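Local coordinates for putative isomerase (Sinorhizobium meliloti, PDB 2PPG), which is a putative isomerase of the mandelate racemase/muconate lactonizing enzyme family, in the enolase superfamily, with a TIM-barrel domain and an enolase-type N-terminal domain, at residues A[179-190]-A[208-219]; A[308-319]-A[338-346]. All blocks are in the same frame, centred on the assembly; numbering follows the deposited sequence.

Contact 1 (A[179-190]-A[208-219]); sequences QAKGFSSFKFAS and LGPAVRIACDMH
Leu208 CD1 sits over one face of the Phe186 ring, a CH-pi contact with 4.0 Å from CD1 to the ring centroid. The Val212 side chain runs at about a right angle to that of Phe186 and brings CG1 obliquely to 3.5 Å from Phe186 CD2. On the same side of the sheet, Phe188 meets Cys216: CG of Phe188 lies between its backbone N and carbonyl carbon (chi1 68°), which turns the ring toward the neighbouring strand, and Cys216 SG approaches it obliquely, 3.7 Å from Phe188 CZ. The strands run parallel in register: Phe186 bonds to Arg213 O and Ala215 N, Phe188 O to Asp217 N, and Phe188 N weakly to Ala215 O. Across the sheet, Arg213 grips Ser185 side-on, NE and NH2 both 3.0 Å from OG and the oxygen near the guanidinium plane. Lys187, bent at chi3, lays CE 3.6 Å from Asp217 CB; its NZ forms a long salt bridge with Asp217 OD2, but its stronger partner is Glu243. At the outer end Gln179 NE2 bonds Leu208 O in the carbonyl plane, nearly straight at 170°. Strand 185-189, helix 197-208 and strand 213-217 make a beta-alpha-beta unit of the TIM barrel.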
loop_
_atom_site.group_PDB
_atom_site.type_symbol
_atom_site.label_atom_id
_atom_site.label_comp_id
_atom_site.label_asym_id
_atom_site.label_seq_id
_atom_site.Cartn_x
_atom_site.Cartn_y
_atom_site.Cartn_z
ATOM N N GLN A 179 -31.157 -13.873 33.076
ATOM C CA GLN A 179 -31.601 -14.670 31.943
ATOM C C GLN A 179 -33.082 -14.996 32.113
ATOM O O GLN A 179 -33.865 -14.884 31.171
ATOM C CB GLN A 179 -30.765 -15.951 31.805
ATOM C CG GLN A 179 -31.156 -16.838 30.621
ATOM C CD GLN A 179 -30.283 -18.082 30.497
ATOM O OE1 GLN A 179 -29.941 -18.717 31.492
ATOM N NE2 GLN A 179 -29.923 -18.433 29.271
ATOM N N ALA A 180 -33.458 -15.387 33.327
ATOM C CA ALA A 180 -34.844 -15.720 33.635
ATOM C C ALA A 180 -35.759 -14.493 33.513
ATOM O O ALA A 180 -36.956 -14.624 33.238
ATOM C CB ALA A 180 -34.946 -16.334 35.029
ATOM N N LYS A 181 -35.186 -13.306 33.707
ATOM C CA LYS A 181 -35.927 -12.064 33.529
ATOM C C LYS A 181 -36.072 -11.630 32.059
ATOM O O LYS A 181 -36.647 -10.580 31.777
ATOM C CB LYS A 181 -35.312 -10.943 34.366
ATOM C CG LYS A 181 -35.726 -10.959 35.825
ATOM C CD LYS A 181 -34.695 -10.244 36.682
ATOM C CE LYS A 181 -35.205 -10.003 38.085
ATOM N NZ LYS A 181 -34.160 -9.353 38.920
ATOM N N GLY A 182 -35.563 -12.435 31.130
ATOM C CA GLY A 182 -35.778 -12.197 29.700
ATOM C C GLY A 182 -34.605 -11.640 28.902
ATOM O O GLY A 182 -34.780 -11.191 27.765
ATOM N N PHE A 183 -33.411 -11.662 29.483
ATOM C CA PHE A 183 -32.226 -11.183 28.784
ATOM C C PHE A 183 -31.433 -12.353 28.220
ATOM O O PHE A 183 -31.334 -13.404 28.858
ATOM C CB PHE A 183 -31.362 -10.347 29.720
ATOM C CG PHE A 183 -32.009 -9.061 30.152
ATOM C CD1 PHE A 183 -31.621 -7.853 29.592
ATOM C CD2 PHE A 183 -33.004 -9.055 31.121
ATOM C CE1 PHE A 183 -32.215 -6.653 29.984
ATOM C CE2 PHE A 183 -33.599 -7.860 31.524
ATOM C CZ PHE A 183 -33.204 -6.654 30.945
ATOM N N SER A 184 -30.869 -12.185 27.027
ATOM C CA SER A 184 -30.099 -13.267 26.404
ATOM C C SER A 184 -28.768 -12.813 25.796
ATOM O O SER A 184 -28.227 -13.468 24.903
ATOM C CB SER A 184 -30.949 -13.964 25.355
ATOM O OG SER A 184 -31.619 -12.989 24.572
ATOM N N SER A 185 -28.252 -11.685 26.282
ATOM C CA SER A 185 -26.946 -11.175 25.862
ATOM C C SER A 185 -26.229 -10.682 27.102
ATOM O O SER A 185 -26.851 -10.089 27.990
ATOM C CB SER A 185 -27.087 -10.042 24.851
ATOM O OG SER A 185 -27.549 -10.515 23.609
ATOM N N PHE A 186 -24.928 -10.943 27.176
ATOM C CA PHE A 186 -24.174 -10.701 28.402
ATOM C C PHE A 186 -22.784 -10.183 28.094
ATOM O O PHE A 186 -22.221 -10.487 27.045
ATOM C CB PHE A 186 -24.112 -11.997 29.239
ATOM C CG PHE A 186 -25.474 -12.523 29.607
ATOM C CD1 PHE A 186 -26.075 -12.156 30.802
ATOM C CD2 PHE A 186 -26.188 -13.319 28.720
ATOM C CE1 PHE A 186 -27.362 -12.593 31.108
ATOM C CE2 PHE A 186 -27.464 -13.754 29.017
ATOM C CZ PHE A 186 -28.056 -13.388 30.209
ATOM N N LYS A 187 -22.246 -9.376 29.001
ATOM C CA LYS A 187 -20.846 -8.981 28.939
ATOM C C LYS A 187 -20.256 -8.986 30.345
ATOM O O LYS A 187 -20.824 -8.412 31.265
ATOM C CB LYS A 187 -20.702 -7.586 28.328
ATOM C CG LYS A 187 -19.273 -7.220 27.964
ATOM C CD LYS A 187 -19.194 -5.841 27.372
ATOM C CE LYS A 187 -19.205 -4.776 28.444
ATOM N NZ LYS A 187 -19.541 -3.465 27.840
ATOM N N PHE A 188 -19.118 -9.636 30.514
ATOM C CA PHE A 188 -18.384 -9.560 31.776
ATOM C C PHE A 188 -17.101 -8.769 31.594
ATOM O O PHE A 188 -16.498 -8.786 30.522
ATOM C CB PHE A 188 -18.052 -10.958 32.289
ATOM C CG PHE A 188 -17.062 -11.702 31.440
ATOM C CD1 PHE A 188 -15.706 -11.711 31.766
ATOM C CD2 PHE A 188 -17.472 -12.412 30.341
ATOM C CE1 PHE A 188 -14.788 -12.407 31.003
ATOM C CE2 PHE A 188 -16.556 -13.108 29.575
ATOM C CZ PHE A 188 -15.216 -13.104 29.909
ATOM N N ALA A 189 -16.680 -8.085 32.652
ATOM C CA ALA A 189 -15.403 -7.350 32.646
ATOM C C ALA A 189 -14.262 -8.278 33.028
ATOM O O ALA A 189 -14.374 -9.030 33.991
ATOM C CB ALA A 189 -15.456 -6.157 33.604
ATOM N N SER A 190 -13.166 -8.224 32.276
ATOM C CA SER A 190 -11.977 -9.032 32.590
ATOM C C SER A 190 -11.198 -8.644 33.870
ATOM O O SER A 190 -10.554 -9.509 34.456
ATOM C CB SER A 190 -11.037 -9.144 31.386
ATOM O OG SER A 190 -10.373 -7.925 31.137
ATOM N N LEU A 208 -25.348 -20.903 31.126
ATOM C CA LEU A 208 -26.407 -20.229 30.369
ATOM C C LEU A 208 -26.933 -20.966 29.128
ATOM O O LEU A 208 -28.024 -20.669 28.643
ATOM C CB LEU A 208 -25.975 -18.808 29.996
ATOM C CG LEU A 208 -25.519 -17.926 31.157
ATOM C CD1 LEU A 208 -25.230 -16.512 30.695
ATOM C CD2 LEU A 208 -26.567 -17.931 32.246
ATOM N N GLY A 209 -26.167 -21.911 28.603
ATOM C CA GLY A 209 -26.621 -22.673 27.446
ATOM C C GLY A 209 -26.016 -22.169 26.152
ATOM O O GLY A 209 -25.384 -21.107 26.124
ATOM N N PRO A 210 -26.226 -22.915 25.059
ATOM C CA PRO A 210 -25.589 -22.650 23.761
ATOM C C PRO A 210 -26.109 -21.429 22.966
ATOM O O PRO A 210 -25.391 -20.939 22.093
ATOM C CB PRO A 210 -25.856 -23.939 22.965
ATOM C CG PRO A 210 -26.472 -24.905 23.945
ATOM C CD PRO A 210 -27.104 -24.093 25.010
ATOM N N ALA A 211 -27.323 -20.955 23.249
ATOM C CA ALA A 211 -27.975 -19.923 22.411
ATOM C C ALA A 211 -27.613 -18.477 22.778
ATOM O O ALA A 211 -27.663 -17.583 21.940
ATOM C CB ALA A 211 -29.512 -20.103 22.427
ATOM N N VAL A 212 -27.263 -18.262 24.038
ATOM C CA VAL A 212 -27.006 -16.931 24.581
ATOM C C VAL A 212 -25.705 -16.278 24.070
ATOM O O VAL A 212 -24.718 -16.975 23.790
ATOM C CB VAL A 212 -27.006 -17.019 26.114
ATOM C CG1 VAL A 212 -25.957 -16.144 26.718
ATOM C CG2 VAL A 212 -28.394 -16.707 26.657
ATOM N N ARG A 213 -25.717 -14.949 23.930
ATOM C CA ARG A 213 -24.531 -14.206 23.482
ATOM C C ARG A 213 -23.743 -13.681 24.666
ATOM O O ARG A 213 -24.317 -13.172 25.639
ATOM C CB ARG A 213 -24.897 -13.062 22.549
ATOM C CG ARG A 213 -25.526 -13.502 21.244
ATOM C CD ARG A 213 -25.732 -12.327 20.297
ATOM N NE ARG A 213 -26.594 -11.299 20.879
ATOM C CZ ARG A 213 -26.950 -10.176 20.259
ATOM N NH1 ARG A 213 -26.520 -9.928 19.036
ATOM N NH2 ARG A 213 -27.728 -9.293 20.869
ATOM N N ILE A 214 -22.422 -13.831 24.586
ATOM C CA ILE A 214 -21.529 -13.531 25.701
ATOM C C ILE A 214 -20.273 -12.833 25.188
ATOM O O ILE A 214 -19.453 -13.411 24.463
ATOM C CB ILE A 214 -21.101 -14.808 26.461
ATOM C CG1 ILE A 214 -22.314 -15.566 27.006
ATOM C CG2 ILE A 214 -20.213 -14.446 27.629
ATOM C CD1 ILE A 214 -21.983 -16.951 27.514
ATOM N N ALA A 215 -20.128 -11.579 25.568
ATOM C CA ALA A 215 -18.992 -10.802 25.153
ATOM C C ALA A 215 -18.035 -10.618 26.326
ATOM O O ALA A 215 -18.383 -10.897 27.478
ATOM C CB ALA A 215 -19.460 -9.463 24.620
ATOM N N CYS A 216 -16.823 -10.165 26.020
ATOM C CA CYS A 216 -15.822 -9.869 27.031
ATOM C C CYS A 216 -15.260 -8.447 26.893
ATOM O O CYS A 216 -14.753 -8.066 25.836
ATOM C CB CYS A 216 -14.687 -10.873 26.944
ATOM S SG CYS A 216 -13.352 -10.515 28.098
ATOM N N ASP A 217 -15.354 -7.665 27.960
ATOM C CA ASP A 217 -14.765 -6.335 27.967
ATOM C C ASP A 217 -13.373 -6.433 28.594
ATOM O O ASP A 217 -13.242 -6.623 29.792
ATOM C CB ASP A 217 -15.671 -5.365 28.730
ATOM C CG ASP A 217 -15.121 -3.936 28.784
ATOM O OD1 ASP A 217 -13.952 -3.694 28.408
ATOM O OD2 ASP A 217 -15.874 -3.034 29.212
HETATM N N MSE A 218 -12.336 -6.276 27.779
HETATM C CA MSE A 218 -10.964 -6.533 28.206
HETATM C C MSE A 218 -10.185 -5.363 28.803
HETATM O O MSE A 218 -9.030 -5.519 29.186
HETATM C CB MSE A 218 -10.184 -7.117 27.054
HETATM C CG MSE A 218 -10.682 -8.468 26.665
HETATM SE SE MSE A 218 -9.991 -8.946 24.933
HETATM C CE MSE A 218 -11.361 -10.262 24.526
ATOM N N HIS A 219 -10.810 -4.196 28.866
ATOM C CA HIS A 219 -10.220 -3.048 29.561
ATOM C C HIS A 219 -8.780 -2.689 29.152
ATOM O O HIS A 219 -7.914 -2.514 30.017
ATOM C CB HIS A 219 -10.328 -3.219 31.089
ATOM C CG HIS A 219 -11.668 -2.845 31.641
ATOM N ND1 HIS A 219 -12.793 -3.628 31.467
ATOM C CD2 HIS A 219 -12.068 -1.764 32.351
ATOM C CE1 HIS A 219 -13.826 -3.043 32.045
ATOM N NE2 HIS A 219 -13.415 -1.910 32.588
#

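Contact 2 (A[308-319]-A[338-346]); sequences AHVHHIKVIPHA and ANVDCHEFQ
Asn339 works with its side chain and its backbone against the end of helix 293-310 and the strand that follows. Its ND2 donates to Ile313 O at 2.7 Å; the oxygen lies in the amide plane of Asn339, while ND2 stands above the plane of the carbonyl. OD1 of the same amide takes a weak bond from His309 ND1, whose ring is turned 52° from the amide. The helix itself finishes in a Schellman motif with His312 as the C-prime residue. Asn339 O receives Val315 N at 3.0 Å and, weakly, Lys314 NZ, which also forms a salt bridge with Asp341 OD2. Val315 O is taken by Asp341 N, completing a single bridge between Val315 and Val340, whose side chains pack beside it.

Further along, Pro317 O accepts Glu344 N nearly along the C=O axis, and Pro317 CB packs 3.3 Å from His343 CD2. The His343 ring is fixed from both nitrogens: ND1 donates to Glu344 O at 2.9 Å, and NE2 is bonded to Ser330. Glu344 runs out extended, CG anti to the backbone N (chi1 -171°), bringing OE1 to 2.7 Å from Ala319 N in an almost straight bond of 177°, met on the anti side of the carboxylate. The same oxygen lies over a face of the His318 ring, whose ND1 bonds Glu292. Glu344 OE2 is hydrogen-bonded to Ser161 OG. Ala319 O, in turn, accepts Gln346 NE2 at 3.0 Å. The two backbones are thus joined by the single Val315-Val340 bridge and, further on, by Glu344 N to Pro317 O, while helix 325-336 between them packs on Pro317 and His343, consistent with the strand-helix-strand order of the TIM barrel.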
loop_
_atom_site.group_PDB
_atom_site.type_symbol
_atom_site.label_atom_id
_atom_site.label_comp_id
_atom_site.label_asym_id
_atom_site.label_seq_id
_atom_site.Cartn_x
_atom_site.Cartn_y
_atom_site.Cartn_z
ATOM N N ALA A 308 -20.681 4.857 10.799
ATOM C CA ALA A 308 -20.744 3.402 10.869
ATOM C C ALA A 308 -21.662 2.832 9.787
ATOM O O ALA A 308 -21.390 1.777 9.239
ATOM C CB ALA A 308 -21.211 2.954 12.236
ATOM N N HIS A 309 -22.747 3.547 9.505
ATOM C CA HIS A 309 -23.699 3.207 8.456
ATOM C C HIS A 309 -23.010 3.178 7.095
ATOM O O HIS A 309 -22.968 2.146 6.415
ATOM C CB HIS A 309 -24.806 4.256 8.445
ATOM C CG HIS A 309 -25.850 4.030 7.400
ATOM N ND1 HIS A 309 -26.959 3.242 7.618
ATOM C CD2 HIS A 309 -25.963 4.498 6.133
ATOM C CE1 HIS A 309 -27.710 3.230 6.530
ATOM N NE2 HIS A 309 -27.128 3.984 5.615
ATOM N N VAL A 310 -22.478 4.333 6.714
ATOM C CA VAL A 310 -21.648 4.465 5.529
ATOM C C VAL A 310 -20.592 3.355 5.437
ATOM O O VAL A 310 -20.404 2.772 4.375
ATOM C CB VAL A 310 -20.944 5.847 5.506
ATOM C CG1 VAL A 310 -19.750 5.823 4.587
ATOM C CG2 VAL A 310 -21.906 6.926 5.080
ATOM N N HIS A 311 -19.918 3.058 6.549
ATOM C CA HIS A 311 -18.798 2.121 6.519
ATOM C C HIS A 311 -19.123 0.707 6.972
ATOM O O HIS A 311 -18.213 -0.073 7.255
ATOM C CB HIS A 311 -17.597 2.687 7.275
ATOM C CG HIS A 311 -16.830 3.691 6.482
ATOM N ND1 HIS A 311 -15.905 3.326 5.529
ATOM C CD2 HIS A 311 -16.879 5.046 6.462
ATOM C CE1 HIS A 311 -15.406 4.416 4.965
ATOM N NE2 HIS A 311 -15.980 5.472 5.514
ATOM N N HIS A 312 -20.416 0.390 7.030
ATOM C CA HIS A 312 -20.915 -0.961 7.336
ATOM C C HIS A 312 -20.407 -1.558 8.628
ATOM O O HIS A 312 -19.856 -2.660 8.641
ATOM C CB HIS A 312 -20.655 -1.908 6.165
ATOM C CG HIS A 312 -21.249 -1.413 4.894
ATOM N ND1 HIS A 312 -20.611 -0.490 4.092
ATOM C CD2 HIS A 312 -22.457 -1.637 4.331
ATOM C CE1 HIS A 312 -21.391 -0.192 3.071
ATOM N NE2 HIS A 312 -22.515 -0.878 3.190
ATOM N N ILE A 313 -20.614 -0.821 9.709
ATOM C CA ILE A 313 -20.145 -1.194 11.032
ATOM C C ILE A 313 -21.348 -1.169 11.984
ATOM O O ILE A 313 -22.198 -0.294 11.884
ATOM C CB ILE A 313 -19.024 -0.246 11.465
ATOM C CG1 ILE A 313 -17.753 -0.568 10.676
ATOM C CG2 ILE A 313 -18.766 -0.321 12.957
ATOM C CD1 ILE A 313 -16.635 0.402 10.890
ATOM N N LYS A 314 -21.444 -2.162 12.860
ATOM C CA LYS A 314 -22.542 -2.262 13.813
ATOM C C LYS A 314 -22.386 -1.232 14.924
ATOM O O LYS A 314 -21.269 -0.905 15.342
ATOM C CB LYS A 314 -22.603 -3.680 14.403
ATOM C CG LYS A 314 -23.808 -4.522 13.991
ATOM C CD LYS A 314 -24.194 -4.300 12.531
ATOM C CE LYS A 314 -25.595 -4.817 12.232
ATOM N NZ LYS A 314 -26.624 -4.136 13.092
ATOM N N VAL A 315 -23.513 -0.719 15.398
ATOM C CA VAL A 315 -23.508 0.214 16.516
ATOM C C VAL A 315 -24.100 -0.459 17.747
ATOM O O VAL A 315 -25.269 -0.839 17.745
ATOM C CB VAL A 315 -24.323 1.496 16.213
ATOM C CG1 VAL A 315 -24.103 2.529 17.312
ATOM C CG2 VAL A 315 -23.931 2.092 14.874
ATOM N N ILE A 316 -23.288 -0.645 18.781
ATOM C CA ILE A 316 -23.795 -1.112 20.057
ATOM C C ILE A 316 -23.447 -0.107 21.161
ATOM O O ILE A 316 -22.391 -0.187 21.778
ATOM C CB ILE A 316 -23.309 -2.547 20.401
ATOM C CG1 ILE A 316 -23.710 -3.522 19.293
ATOM C CG2 ILE A 316 -23.919 -2.993 21.720
ATOM C CD1 ILE A 316 -23.143 -4.911 19.449
ATOM N N PRO A 317 -24.335 0.865 21.399
ATOM C CA PRO A 317 -23.984 1.947 22.329
ATOM C C PRO A 317 -23.568 1.495 23.726
ATOM O O PRO A 317 -24.061 0.484 24.254
ATOM C CB PRO A 317 -25.262 2.792 22.382
ATOM C CG PRO A 317 -25.878 2.567 21.035
ATOM C CD PRO A 317 -25.668 1.077 20.807
ATOM N N HIS A 318 -22.644 2.262 24.291
ATOM C CA HIS A 318 -22.140 2.093 25.650
ATOM C C HIS A 318 -23.142 2.706 26.632
ATOM O O HIS A 318 -23.826 3.695 26.317
ATOM C CB HIS A 318 -20.803 2.826 25.746
ATOM C CG HIS A 318 -20.066 2.616 27.030
ATOM N ND1 HIS A 318 -19.992 3.582 28.011
ATOM C CD2 HIS A 318 -19.333 1.568 27.476
ATOM C CE1 HIS A 318 -19.263 3.132 29.015
ATOM N NE2 HIS A 318 -18.854 1.912 28.716
ATOM N N ALA A 319 -23.242 2.100 27.809
ATOM C CA ALA A 319 -24.045 2.646 28.899
ATOM C C ALA A 319 -23.213 2.647 30.184
ATOM O O ALA A 319 -22.423 1.730 30.422
ATOM C CB ALA A 319 -25.327 1.845 29.075
ATOM N N ALA A 338 -29.860 3.504 11.733
ATOM C CA ALA A 338 -30.062 2.241 11.032
ATOM C C ALA A 338 -29.283 1.081 11.657
ATOM O O ALA A 338 -29.813 -0.020 11.814
ATOM C CB ALA A 338 -29.684 2.401 9.590
ATOM N N ASN A 339 -28.038 1.341 12.038
ATOM C CA ASN A 339 -27.105 0.278 12.401
ATOM C C ASN A 339 -27.091 -0.208 13.857
ATOM O O ASN A 339 -26.211 -0.998 14.226
ATOM C CB ASN A 339 -25.675 0.664 11.975
ATOM C CG ASN A 339 -25.421 0.424 10.501
ATOM O OD1 ASN A 339 -26.327 0.547 9.676
ATOM N ND2 ASN A 339 -24.180 0.088 10.161
ATOM N N VAL A 340 -28.050 0.244 14.671
ATOM C CA VAL A 340 -28.103 -0.156 16.092
ATOM C C VAL A 340 -28.651 -1.562 16.358
ATOM O O VAL A 340 -29.838 -1.820 16.252
ATOM C CB VAL A 340 -28.815 0.888 16.982
ATOM C CG1 VAL A 340 -28.910 0.383 18.420
ATOM C CG2 VAL A 340 -28.043 2.203 16.947
ATOM N N ASP A 341 -27.758 -2.464 16.724
ATOM C CA ASP A 341 -28.106 -3.874 16.890
ATOM C C ASP A 341 -28.643 -4.153 18.290
ATOM O O ASP A 341 -29.425 -5.082 18.499
ATOM C CB ASP A 341 -26.850 -4.726 16.663
ATOM C CG ASP A 341 -27.168 -6.188 16.455
ATOM O OD1 ASP A 341 -26.766 -7.020 17.303
ATOM O OD2 ASP A 341 -27.828 -6.499 15.440
ATOM N N CYS A 342 -28.232 -3.307 19.231
ATOM C CA CYS A 342 -28.197 -3.649 20.632
ATOM C C CYS A 342 -27.709 -2.439 21.430
ATOM O O CYS A 342 -27.172 -1.509 20.862
ATOM C CB CYS A 342 -27.187 -4.770 20.797
ATOM S SG CYS A 342 -27.471 -5.753 22.202
ATOM N N HIS A 343 -27.875 -2.467 22.747
ATOM C CA HIS A 343 -27.479 -1.357 23.605
ATOM C C HIS A 343 -27.128 -1.913 24.973
ATOM O O HIS A 343 -27.895 -2.682 25.545
ATOM C CB HIS A 343 -28.631 -0.358 23.714
ATOM C CG HIS A 343 -28.252 0.974 24.280
ATOM N ND1 HIS A 343 -27.890 1.153 25.602
ATOM C CD2 HIS A 343 -28.223 2.204 23.712
ATOM C CE1 HIS A 343 -27.638 2.433 25.815
ATOM N NE2 HIS A 343 -27.830 3.093 24.684
ATOM N N GLU A 344 -25.964 -1.534 25.491
ATOM C CA GLU A 344 -25.543 -1.945 26.834
ATOM C C GLU A 344 -26.577 -1.563 27.899
ATOM O O GLU A 344 -27.196 -0.500 27.831
ATOM C CB GLU A 344 -24.187 -1.321 27.179
ATOM C CG GLU A 344 -23.566 -1.856 28.452
ATOM C CD GLU A 344 -22.190 -1.274 28.761
ATOM O OE1 GLU A 344 -21.846 -0.193 28.239
ATOM O OE2 GLU A 344 -21.443 -1.901 29.542
ATOM N N PHE A 345 -26.752 -2.438 28.883
ATOM C CA PHE A 345 -27.656 -2.174 30.004
ATOM C C PHE A 345 -27.003 -2.527 31.340
ATOM O O PHE A 345 -26.808 -3.709 31.678
ATOM C CB PHE A 345 -28.969 -2.931 29.806
ATOM C CG PHE A 345 -29.854 -2.984 31.026
ATOM C CD1 PHE A 345 -30.324 -1.818 31.632
ATOM C CD2 PHE A 345 -30.265 -4.206 31.541
ATOM C CE1 PHE A 345 -31.166 -1.885 32.734
ATOM C CE2 PHE A 345 -31.110 -4.267 32.647
ATOM C CZ PHE A 345 -31.554 -3.110 33.241
ATOM N N GLN A 346 -26.657 -1.474 32.076
ATOM C CA GLN A 346 -26.137 -1.568 33.426
ATOM C C GLN A 346 -27.299 -1.701 34.399
ATOM O O GLN A 346 -27.774 -0.710 34.949
ATOM C CB GLN A 346 -25.346 -0.304 33.770
ATOM C CG GLN A 346 -24.204 0.037 32.810
ATOM C CD GLN A 346 -22.868 -0.526 33.259
ATOM O OE1 GLN A 346 -22.737 -0.994 34.384
ATOM N NE2 GLN A 346 -21.872 -0.486 32.377
#

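In the fold
From the N terminus, contact 1 comes first: residues 179-190 and 208-219 are joined across the loop that contains helix 197-208. The chain then runs through strands 241-243, 264-267 and 288-289 before contact 2 pairs 308-319 with 338-346 across helix 325-336. The two loops follow in series, neither nested nor crossed. Their centres lie about 17 Å apart, yet the curl of the barrel brings them together, with strand 155-161 pairing both with 185-189 and with 343-345. Lys187 NZ meets Glu344 OE2 at 3.0 Å in a salt bridge, and Phe183 CE1 packs 3.5 Å from Phe345 CD2, so the loop before strand 185-189 and that strand's Lys187 are tied to strand 343-345.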